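Local atomic coordinates of acetaldehyde dehydrogenase (Acetylating) (Geobacillus thermoglucosidasius, PDB entry 5J78), a protein that probably catalyses the reversible, NAD(H)-dependent interconversion of acetaldehyde and acetyl-CoA. Residues 276-290 and 361-375. Residues are numbered along the deposited sequence; the frame is centred on the assembly and turned at random. Where two conformers were deposited one is given.
Sequences EQALLVDESIKEKVV and IEKLSPILAFYIVKG. Unlike the reference sequence in segment 361-375: Ile372 (reference Thr).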
ATOM      1  N   GLU A 276     -10.559   2.759  37.203  1.00 19.23           N
ATOM      2  CA  GLU A 276      -9.366   3.265  37.878  1.00 14.25           C
ATOM      3  C   GLU A 276      -8.177   2.350  37.605  1.00 16.01           C
ATOM      4  O   GLU A 276      -8.357   1.144  37.511  1.00 23.49           O
ATOM      5  CB  GLU A 276      -9.625   3.379  39.373  1.00 17.08           C
ATOM      6  CG  GLU A 276     -10.711   4.360  39.731  1.00 20.45           C
ATOM      7  CD  GLU A 276     -12.129   3.794  39.712  1.00 20.71           C
ATOM      8  OE1 GLU A 276     -12.374   2.715  39.127  1.00 18.47           O
ATOM      9  OE2 GLU A 276     -13.017   4.467  40.285  1.00 22.08           O
ATOM     10  N   GLN A 277      -6.981   2.917  37.437  1.00 20.04           N
ATOM     11  CA  GLN A 277      -5.756   2.120  37.256  1.00 15.72           C
ATOM     12  C   GLN A 277      -4.662   2.445  38.280  1.00 19.30           C
ATOM     13  O   GLN A 277      -3.812   1.600  38.583  1.00 26.44           O
ATOM     14  CB  GLN A 277      -5.201   2.313  35.855  1.00 20.26           C
ATOM     15  CG  GLN A 277      -6.170   1.902  34.770  1.00 18.34           C
ATOM     16  CD  GLN A 277      -6.492   0.418  34.786  1.00 24.88           C
ATOM     17  OE1 GLN A 277      -5.736  -0.388  35.333  1.00 20.97           O
ATOM     18  NE2 GLN A 277      -7.608   0.045  34.158  1.00 24.22           N
ATOM     19  N   ALA A 278      -4.695   3.649  38.830  1.00 18.76           N
ATOM     20  CA  ALA A 278      -3.689   4.071  39.795  1.00 18.57           C
ATOM     21  C   ALA A 278      -4.323   5.055  40.747  1.00 24.34           C
ATOM     22  O   ALA A 278      -5.088   5.918  40.330  1.00 23.98           O
ATOM     23  CB  ALA A 278      -2.478   4.691  39.100  1.00 22.06           C
ATOM     24  N   LEU A 279      -4.045   4.892  42.036  1.00 23.76           N
ATOM     25  CA  LEU A 279      -4.478   5.865  43.024  1.00 19.26           C
ATOM     26  C   LEU A 279      -3.284   6.721  43.392  1.00 18.21           C
ATOM     27  O   LEU A 279      -2.175   6.213  43.538  1.00 23.79           O
ATOM     28  CB  LEU A 279      -5.049   5.199  44.271  1.00 23.90           C
ATOM     29  CG  LEU A 279      -6.245   4.276  44.091  1.00 24.33           C
ATOM     30  CD1 LEU A 279      -6.673   3.785  45.476  1.00 26.49           C
ATOM     31  CD2 LEU A 279      -7.385   4.980  43.384  1.00 19.51           C
ATOM     32  N   LEU A 280      -3.526   8.020  43.519  1.00 22.94           N
ATOM     33  CA  LEU A 280      -2.524   8.979  43.977  1.00 21.82           C
ATOM     34  C   LEU A 280      -3.030   9.497  45.317  1.00 27.04           C
ATOM     35  O   LEU A 280      -4.124  10.063  45.377  1.00 28.24           O
ATOM     36  CB  LEU A 280      -2.343  10.117  42.965  1.00 28.50           C
ATOM     37  CG  LEU A 280      -2.459   9.729  41.490  1.00 26.44           C
ATOM     38  CD1 LEU A 280      -2.396  10.989  40.656  1.00 30.60           C
ATOM     39  CD2 LEU A 280      -1.372   8.752  41.060  1.00 26.04           C
ATOM     40  N   VAL A 281      -2.272   9.281  46.393  1.00 26.06           N
ATOM     41  CA  VAL A 281      -2.799   9.532  47.738  1.00 31.20           C
ATOM     42  C   VAL A 281      -1.915  10.468  48.560  1.00 27.03           C
ATOM     43  O   VAL A 281      -0.688  10.307  48.625  1.00 33.41           O
ATOM     44  CB  VAL A 281      -2.996   8.193  48.494  1.00 40.38           C
ATOM     45  CG1 VAL A 281      -3.606   8.416  49.868  1.00 31.58           C
ATOM     46  CG2 VAL A 281      -3.889   7.280  47.680  1.00 31.55           C
ATOM     47  N   ASP A 282      -2.559  11.463  49.167  1.00 28.72           N
ATOM     48  CA  ASP A 282      -1.862  12.431  50.009  1.00 39.22           C
ATOM     49  C   ASP A 282      -1.224  11.659  51.163  1.00 35.29           C
ATOM     50  O   ASP A 282      -1.868  10.816  51.775  1.00 31.31           O
ATOM     51  CB  ASP A 282      -2.823  13.511  50.542  1.00 33.33           C
ATOM     52  CG  ASP A 282      -2.922  14.734  49.639  1.00 32.69           C
ATOM     53  OD1 ASP A 282      -2.096  14.890  48.712  1.00 32.58           O
ATOM     54  OD2 ASP A 282      -3.833  15.552  49.889  1.00 27.20           O
ATOM     55  N   GLU A 283       0.046  11.926  51.419  1.00 25.54           N
ATOM     56  CA  GLU A 283       0.790  11.216  52.434  1.00 34.92           C
ATOM     57  C   GLU A 283       0.074  11.329  53.764  1.00 38.33           C
ATOM     58  O   GLU A 283      -0.041  10.356  54.498  1.00 31.77           O
ATOM     59  CB  GLU A 283       2.206  11.761  52.536  1.00 33.48           C
ATOM     60  CG  GLU A 283       3.181  10.774  53.150  1.00 59.11           C
ATOM     61  CD  GLU A 283       4.574  11.349  53.304  1.00 68.79           C
ATOM     62  OE1 GLU A 283       4.696  12.589  53.407  1.00 94.44           O
ATOM     63  OE2 GLU A 283       5.544  10.560  53.321  1.00 67.92           O
ATOM     64  N   SER A 284      -0.469  12.506  54.035  1.00 35.20           N
ATOM     65  CA  SER A 284      -1.111  12.774  55.300  1.00 29.62           C
ATOM     66  C   SER A 284      -2.270  11.831  55.638  1.00 47.57           C
ATOM     67  O   SER A 284      -2.654  11.745  56.803  1.00 37.67           O
ATOM     68  CB  SER A 284      -1.617  14.215  55.321  1.00 39.26           C
ATOM     69  OG  SER A 284      -2.515  14.454  54.258  1.00 44.06           O
ATOM     70  N   ILE A 285      -2.831  11.140  54.642  1.00 37.07           N
ATOM     71  CA  ILE A 285      -3.952  10.219  54.884  1.00 28.11           C
ATOM     72  C   ILE A 285      -3.660   8.824  54.330  1.00 24.87           C
ATOM     73  O   ILE A 285      -4.545   7.979  54.250  1.00 32.04           O
ATOM     74  CB  ILE A 285      -5.270  10.729  54.270  1.00 33.41           C
ATOM     75  CG1 ILE A 285      -5.123  10.945  52.750  1.00 32.60           C
ATOM     76  CG2 ILE A 285      -5.718  12.008  54.973  1.00 27.70           C
ATOM     77  CD1 ILE A 285      -6.438  10.865  51.976  1.00 26.11           C
ATOM     78  N   LYS A 286      -2.408   8.591  53.968  1.00 27.88           N
ATOM     79  CA  LYS A 286      -1.983   7.309  53.430  1.00 29.34           C
ATOM     80  C   LYS A 286      -2.424   6.127  54.316  1.00 44.99           C
ATOM     81  O   LYS A 286      -3.183   5.248  53.874  1.00 28.39           O
ATOM     82  CB  LYS A 286      -0.466   7.324  53.267  1.00 29.34           C
ATOM     83  CG  LYS A 286       0.152   6.008  52.823  1.00 39.99           C
ATOM     84  CD  LYS A 286       0.868   5.323  53.968  1.00 42.87           C
ATOM     85  CE  LYS A 286       1.946   4.346  53.477  1.00 54.14           C
ATOM     86  NZ  LYS A 286       1.387   3.068  52.962  1.00 57.60           N
ATOM     87  N   GLU A 287      -1.986   6.127  55.571  0.59 33.63           N
ATOM     88  CA  GLU A 287      -2.245   5.005  56.463  0.59 30.31           C
ATOM     89  C   GLU A 287      -3.745   4.743  56.633  0.59 26.17           C
ATOM     90  O   GLU A 287      -4.166   3.584  56.658  0.59 28.37           O
ATOM     91  CB  GLU A 287      -1.580   5.245  57.830  0.59 32.40           C
ATOM     92  CG  GLU A 287      -2.029   4.273  58.910  0.59 27.00           C
ATOM     93  CD  GLU A 287      -1.187   4.356  60.188  0.59 34.99           C
ATOM     94  OE1 GLU A 287      -0.211   5.143  60.239  0.59 22.91           O
ATOM     95  OE2 GLU A 287      -1.511   3.619  61.141  0.59 24.16           O
ATOM     96  N   LYS A 288      -4.554   5.798  56.739  1.00 23.46           N
ATOM     97  CA  LYS A 288      -6.008   5.607  56.817  1.00 26.11           C
ATOM     98  C   LYS A 288      -6.565   4.988  55.525  1.00 32.17           C
ATOM     99  O   LYS A 288      -7.474   4.155  55.562  1.00 32.37           O
ATOM    100  CB  LYS A 288      -6.740   6.920  57.077  1.00 23.70           C
ATOM    101  CG  LYS A 288      -6.492   7.579  58.409  1.00 46.71           C
ATOM    102  CD  LYS A 288      -7.687   8.473  58.750  1.00 52.40           C
ATOM    103  CE  LYS A 288      -7.385   9.457  59.867  1.00 57.43           C
ATOM    104  NZ  LYS A 288      -6.356  10.443  59.433  1.00 55.49           N
ATOM    105  N   VAL A 289      -6.014   5.397  54.385  1.00 30.03           N
ATOM    106  CA  VAL A 289      -6.534   4.957  53.092  1.00 27.77           C
ATOM    107  C   VAL A 289      -6.214   3.473  52.915  1.00 22.78           C
ATOM    108  O   VAL A 289      -7.090   2.667  52.575  1.00 30.38           O
ATOM    109  CB  VAL A 289      -5.947   5.819  51.922  1.00 29.73           C
ATOM    110  CG1 VAL A 289      -6.258   5.217  50.579  1.00 27.47           C
ATOM    111  CG2 VAL A 289      -6.525   7.221  51.957  1.00 25.35           C
ATOM    112  N   VAL A 290      -4.961   3.118  53.174  1.00 25.38           N
ATOM    113  CA  VAL A 290      -4.515   1.728  53.098  1.00 31.70           C
ATOM    114  C   VAL A 290      -5.382   0.824  53.991  1.00 38.15           C
ATOM    115  O   VAL A 290      -5.815  -0.260  53.586  1.00 23.37           O
ATOM    116  CB  VAL A 290      -3.030   1.607  53.516  1.00 32.74           C
ATOM    117  CG1 VAL A 290      -2.645   0.146  53.823  1.00 33.53           C
ATOM    118  CG2 VAL A 290      -2.125   2.160  52.441  1.00 28.15           C
ATOM    119  N   ILE A 361       0.802   0.770  33.884  1.00 20.55           N
ATOM    120  CA  ILE A 361       0.013   0.751  32.646  1.00 25.10           C
ATOM    121  C   ILE A 361      -1.448   0.385  32.912  1.00 27.11           C
ATOM    122  O   ILE A 361      -1.845   0.109  34.067  1.00 21.96           O
ATOM    123  CB  ILE A 361       0.613  -0.226  31.587  1.00 24.03           C
ATOM    124  CG1 ILE A 361       0.428  -1.710  31.966  1.00 24.58           C
ATOM    125  CG2 ILE A 361       2.087   0.083  31.377  1.00 30.89           C
ATOM    126  CD1 ILE A 361       0.594  -2.679  30.791  1.00 20.37           C
ATOM    127  N   GLU A 362      -2.241   0.401  31.837  1.00 17.91           N
ATOM    128  CA  GLU A 362      -3.651   0.064  31.898  1.00 21.41           C
ATOM    129  C   GLU A 362      -3.744  -1.447  32.045  1.00 21.51           C
ATOM    130  O   GLU A 362      -3.228  -2.194  31.209  1.00 18.55           O
ATOM    131  CB  GLU A 362      -4.416   0.539  30.641  1.00 19.82           C
ATOM    132  CG  GLU A 362      -5.934   0.427  30.810  1.00 21.61           C
ATOM    133  CD  GLU A 362      -6.744   0.563  29.531  1.00 28.74           C
ATOM    134  OE1 GLU A 362      -6.168   0.539  28.422  1.00 21.94           O
ATOM    135  OE2 GLU A 362      -7.985   0.704  29.656  1.00 21.33           O
ATOM    136  N   LYS A 363      -4.424  -1.905  33.088  1.00 21.46           N
ATOM    137  CA  LYS A 363      -4.372  -3.328  33.436  1.00 19.26           C
ATOM    138  C   LYS A 363      -5.665  -4.088  33.138  1.00 22.78           C
ATOM    139  O   LYS A 363      -5.655  -5.323  33.083  1.00 24.72           O
ATOM    140  CB  LYS A 363      -3.994  -3.463  34.928  1.00 18.46           C
ATOM    141  CG  LYS A 363      -2.577  -2.931  35.196  1.00 23.31           C
ATOM    142  CD  LYS A 363      -2.251  -2.726  36.676  1.00 21.71           C
ATOM    143  CE  LYS A 363      -2.992  -1.555  37.279  1.00 24.84           C
ATOM    144  NZ  LYS A 363      -2.429  -0.236  36.868  1.00 24.09           N
ATOM    145  N   LEU A 364      -6.757  -3.349  32.936  1.00 18.76           N
ATOM    146  CA  LEU A 364      -8.050  -3.931  32.564  1.00 19.23           C
ATOM    147  C   LEU A 364      -8.362  -5.165  33.415  1.00 24.68           C
ATOM    148  O   LEU A 364      -8.782  -6.206  32.918  1.00 20.52           O
ATOM    149  CB  LEU A 364      -8.077  -4.290  31.073  1.00 20.67           C
ATOM    150  CG  LEU A 364      -8.265  -3.119  30.084  1.00 24.22           C
ATOM    151  CD1 LEU A 364      -8.147  -3.599  28.642  1.00 27.06           C
ATOM    152  CD2 LEU A 364      -9.594  -2.416  30.283  1.00 23.94           C
ATOM    153  N   SER A 365      -8.138  -5.033  34.713  1.00 17.97           N
ATOM    154  CA  SER A 365      -8.330  -6.142  35.645  1.00 23.45           C
ATOM    155  C   SER A 365      -8.274  -5.578  37.064  1.00 16.92           C
ATOM    156  O   SER A 365      -7.917  -4.404  37.258  1.00 21.07           O
ATOM    157  CB  SER A 365      -7.270  -7.229  35.433  1.00 19.32           C
ATOM    158  OG  SER A 365      -5.974  -6.715  35.689  1.00 20.32           O
ATOM    159  N   PRO A 366      -8.641  -6.390  38.062  1.00 18.30           N
ATOM    160  CA  PRO A 366      -8.745  -5.855  39.420  1.00 21.05           C
ATOM    161  C   PRO A 366      -7.368  -5.736  40.082  1.00 21.93           C
ATOM    162  O   PRO A 366      -7.097  -6.310  41.142  1.00 24.89           O
ATOM    163  CB  PRO A 366      -9.653  -6.869  40.128  1.00 17.84           C
ATOM    164  CG  PRO A 366     -10.176  -7.763  39.072  1.00 25.38           C
ATOM    165  CD  PRO A 366      -9.188  -7.749  37.974  1.00 22.00           C
ATOM    166  N   ILE A 367      -6.502  -4.977  39.418  1.00 16.30           N
ATOM    167  CA  ILE A 367      -5.195  -4.588  39.927  1.00 18.61           C
ATOM    168  C   ILE A 367      -5.099  -3.077  39.878  1.00 23.99           C
ATOM    169  O   ILE A 367      -5.432  -2.450  38.870  1.00 25.71           O
ATOM    170  CB  ILE A 367      -4.038  -5.189  39.113  1.00 22.13           C
ATOM    171  CG1 ILE A 367      -4.196  -6.699  39.022  1.00 21.30           C
ATOM    172  CG2 ILE A 367      -2.704  -4.802  39.737  1.00 17.98           C
ATOM    173  CD1 ILE A 367      -3.176  -7.408  38.120  1.00 24.97           C
ATOM    174  N   LEU A 368      -4.585  -2.509  40.955  1.00 23.04           N
ATOM    175  CA  LEU A 368      -4.546  -1.081  41.156  1.00 19.99           C
ATOM    176  C   LEU A 368      -3.158  -0.694  41.645  1.00 30.24           C
ATOM    177  O   LEU A 368      -2.659  -1.296  42.596  1.00 26.57           O
ATOM    178  CB  LEU A 368      -5.628  -0.696  42.171  1.00 24.75           C
ATOM    179  CG  LEU A 368      -6.141   0.726  42.237  1.00 32.54           C
ATOM    180  CD1 LEU A 368      -6.595   1.242  40.866  1.00 26.07           C
ATOM    181  CD2 LEU A 368      -7.287   0.780  43.227  1.00 25.24           C
ATOM    182  N   ALA A 369      -2.515   0.270  40.990  1.00 30.87           N
ATOM    183  CA  ALA A 369      -1.267   0.847  41.517  1.00 26.56           C
ATOM    184  C   ALA A 369      -1.588   1.867  42.598  1.00 23.89           C
ATOM    185  O   ALA A 369      -2.651   2.482  42.576  1.00 30.49           O
ATOM    186  CB  ALA A 369      -0.450   1.492  40.412  1.00 20.12           C
ATOM    187  N   PHE A 370      -0.656   2.051  43.534  1.00 29.07           N
ATOM    188  CA  PHE A 370      -0.847   2.941  44.678  1.00 24.98           C
ATOM    189  C   PHE A 370       0.343   3.882  44.838  1.00 25.19           C
ATOM    190  O   PHE A 370       1.438   3.444  45.199  1.00 27.73           O
ATOM    191  CB  PHE A 370      -1.035   2.113  45.956  1.00 25.24           C
ATOM    192  CG  PHE A 370      -1.483   2.910  47.150  1.00 26.08           C
ATOM    193  CD1 PHE A 370      -0.565   3.540  47.977  1.00 28.74           C
ATOM    194  CD2 PHE A 370      -2.821   3.007  47.463  1.00 21.83           C
ATOM    195  CE1 PHE A 370      -0.983   4.259  49.078  1.00 31.64           C
ATOM    196  CE2 PHE A 370      -3.242   3.732  48.569  1.00 32.23           C
ATOM    197  CZ  PHE A 370      -2.325   4.352  49.375  1.00 22.58           C
ATOM    198  N   TYR A 371       0.124   5.168  44.576  1.00 24.69           N
ATOM    199  CA  TYR A 371       1.195   6.165  44.631  1.00 23.37           C
ATOM    200  C   TYR A 371       0.947   7.119  45.775  1.00 27.48           C
ATOM    201  O   TYR A 371      -0.169   7.623  45.955  1.00 29.50           O
ATOM    202  CB  TYR A 371       1.305   6.969  43.330  1.00 27.21           C
ATOM    203  CG  TYR A 371       1.741   6.195  42.109  1.00 23.43           C
ATOM    204  CD1 TYR A 371       0.817   5.498  41.339  1.00 21.45           C
ATOM    205  CD2 TYR A 371       3.065   6.196  41.701  1.00 27.83           C
ATOM    206  CE1 TYR A 371       1.212   4.800  40.201  1.00 21.02           C
ATOM    207  CE2 TYR A 371       3.470   5.507  40.569  1.00 23.57           C
ATOM    208  CZ  TYR A 371       2.537   4.808  39.823  1.00 25.21           C
ATOM    209  OH  TYR A 371       2.935   4.110  38.702  1.00 26.24           O
ATOM    210  N   ILE A 372       2.014   7.371  46.527  1.00 24.23           N
ATOM    211  CA  ILE A 372       2.024   8.361  47.604  1.00 40.40           C
ATOM    212  C   ILE A 372       2.486   9.708  47.068  1.00 27.09           C
ATOM    213  O   ILE A 372       3.497   9.780  46.372  1.00 26.74           O
ATOM    214  CB  ILE A 372       2.987   7.976  48.759  1.00 30.52           C
ATOM    215  CG1 ILE A 372       3.114   6.456  48.930  1.00 43.58           C
ATOM    216  CG2 ILE A 372       2.551   8.649  50.066  1.00 35.53           C
ATOM    217  CD1 ILE A 372       1.902   5.819  49.424  1.00 36.80           C
ATOM    218  N   VAL A 373       1.774  10.774  47.408  1.00 25.30           N
ATOM    219  CA  VAL A 373       2.159  12.101  46.938  1.00 32.38           C
ATOM    220  C   VAL A 373       2.077  13.064  48.095  1.00 33.99           C
ATOM    221  O   VAL A 373       1.341  12.819  49.050  1.00 31.30           O
ATOM    222  CB  VAL A 373       1.267  12.594  45.776  1.00 32.44           C
ATOM    223  CG1 VAL A 373       1.256  11.572  44.657  1.00 36.67           C
ATOM    224  CG2 VAL A 373      -0.153  12.905  46.251  1.00 25.93           C
ATOM    225  N   LYS A 374       2.826  14.161  48.010  1.00 44.20           N
ATOM    226  CA  LYS A 374       2.876  15.133  49.103  1.00 36.95           C
ATOM    227  C   LYS A 374       1.673  16.068  49.055  1.00 47.46           C
ATOM    228  O   LYS A 374       1.089  16.399  50.095  1.00 48.49           O
ATOM    229  CB  LYS A 374       4.178  15.924  49.049  1.00 33.10           C
ATOM    230  CG  LYS A 374       5.355  15.276  49.780  1.00 54.63           C
ATOM    231  CD  LYS A 374       6.340  14.601  48.821  1.00 57.27           C
ATOM    232  CE  LYS A 374       6.998  15.609  47.869  1.00 62.10           C
ATOM    233  NZ  LYS A 374       8.314  15.131  47.334  1.00 70.66           N
ATOM    234  N   GLY A 375       1.295  16.476  47.847  1.00 36.26           N
ATOM    235  CA  GLY A 375       0.111  17.290  47.661  1.00 39.66           C
ATOM    236  C   GLY A 375      -0.430  17.247  46.240  1.00 40.11           C
ATOM    237  O   GLY A 375      -0.033  16.408  45.427  1.00 32.64           O
TER
HETATM  238  O   HOH W   1      -9.363  -2.016  35.149  1.00 17.37           O
HETATM  239  O   HOH W   2       0.652  14.725  52.436  1.00 39.89           O
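Strands 276-282 and 367-373 are parallel neighbours in the seven-stranded parallel alpha/beta sheet of the aldehyde dehydrogenase fold, in the domain that in this family carries the catalytic cysteine. Their axes come within 4.5 Å at their closest and diverge by 20°, joined by backbone hydrogen bonds from Ala369 N to Gln277 O through to Glu283 N to Val373 O. Where the pairing begins, Gln277 O is gripped twice: Ala369 N and Lys363 NZ (2.9 Å from that oxygen) reach it from opposite faces of its carbonyl plane. The lysine chain slides past Gln277 in the reverse direction and bends at its last two torsions, which turns the ammonium back onto Ile361 O (2.9 Å from NZ) and Phe359 O. Gln277 OE1 takes Lys363 N at 3.0 Å, from above the amide plane, while NE2 holds a water. A methionine in place of Lys363 would probably cost Gln277 O its second donor and leave the loop carbonyls of Ile361 and Phe359 without the one they share. On one face, Phe370 has CG anti to its backbone N (chi1 -170°), which lays the ring against Val289 and Val290 of helix 286-295: Val281 CG2 lies 3.7 Å from Phe370 CE2, Val289 CG1 meets the ring edge in plane, and Val290 CG2 sits 3.8 Å from Phe370 CZ. On the other, Leu280 lies alongside Tyr371, with Leu280 CD2 3.9 Å from Tyr371 CD1, and Ala278 CB meets the ring edge. Tyr371 OH bonds to Glu352 O. Helix 376-388 packs over Leu280, Tyr371 and Val373, helix 254-265 over Leu279 and Val289, while strands 244-248 and 345-349 flank the pair.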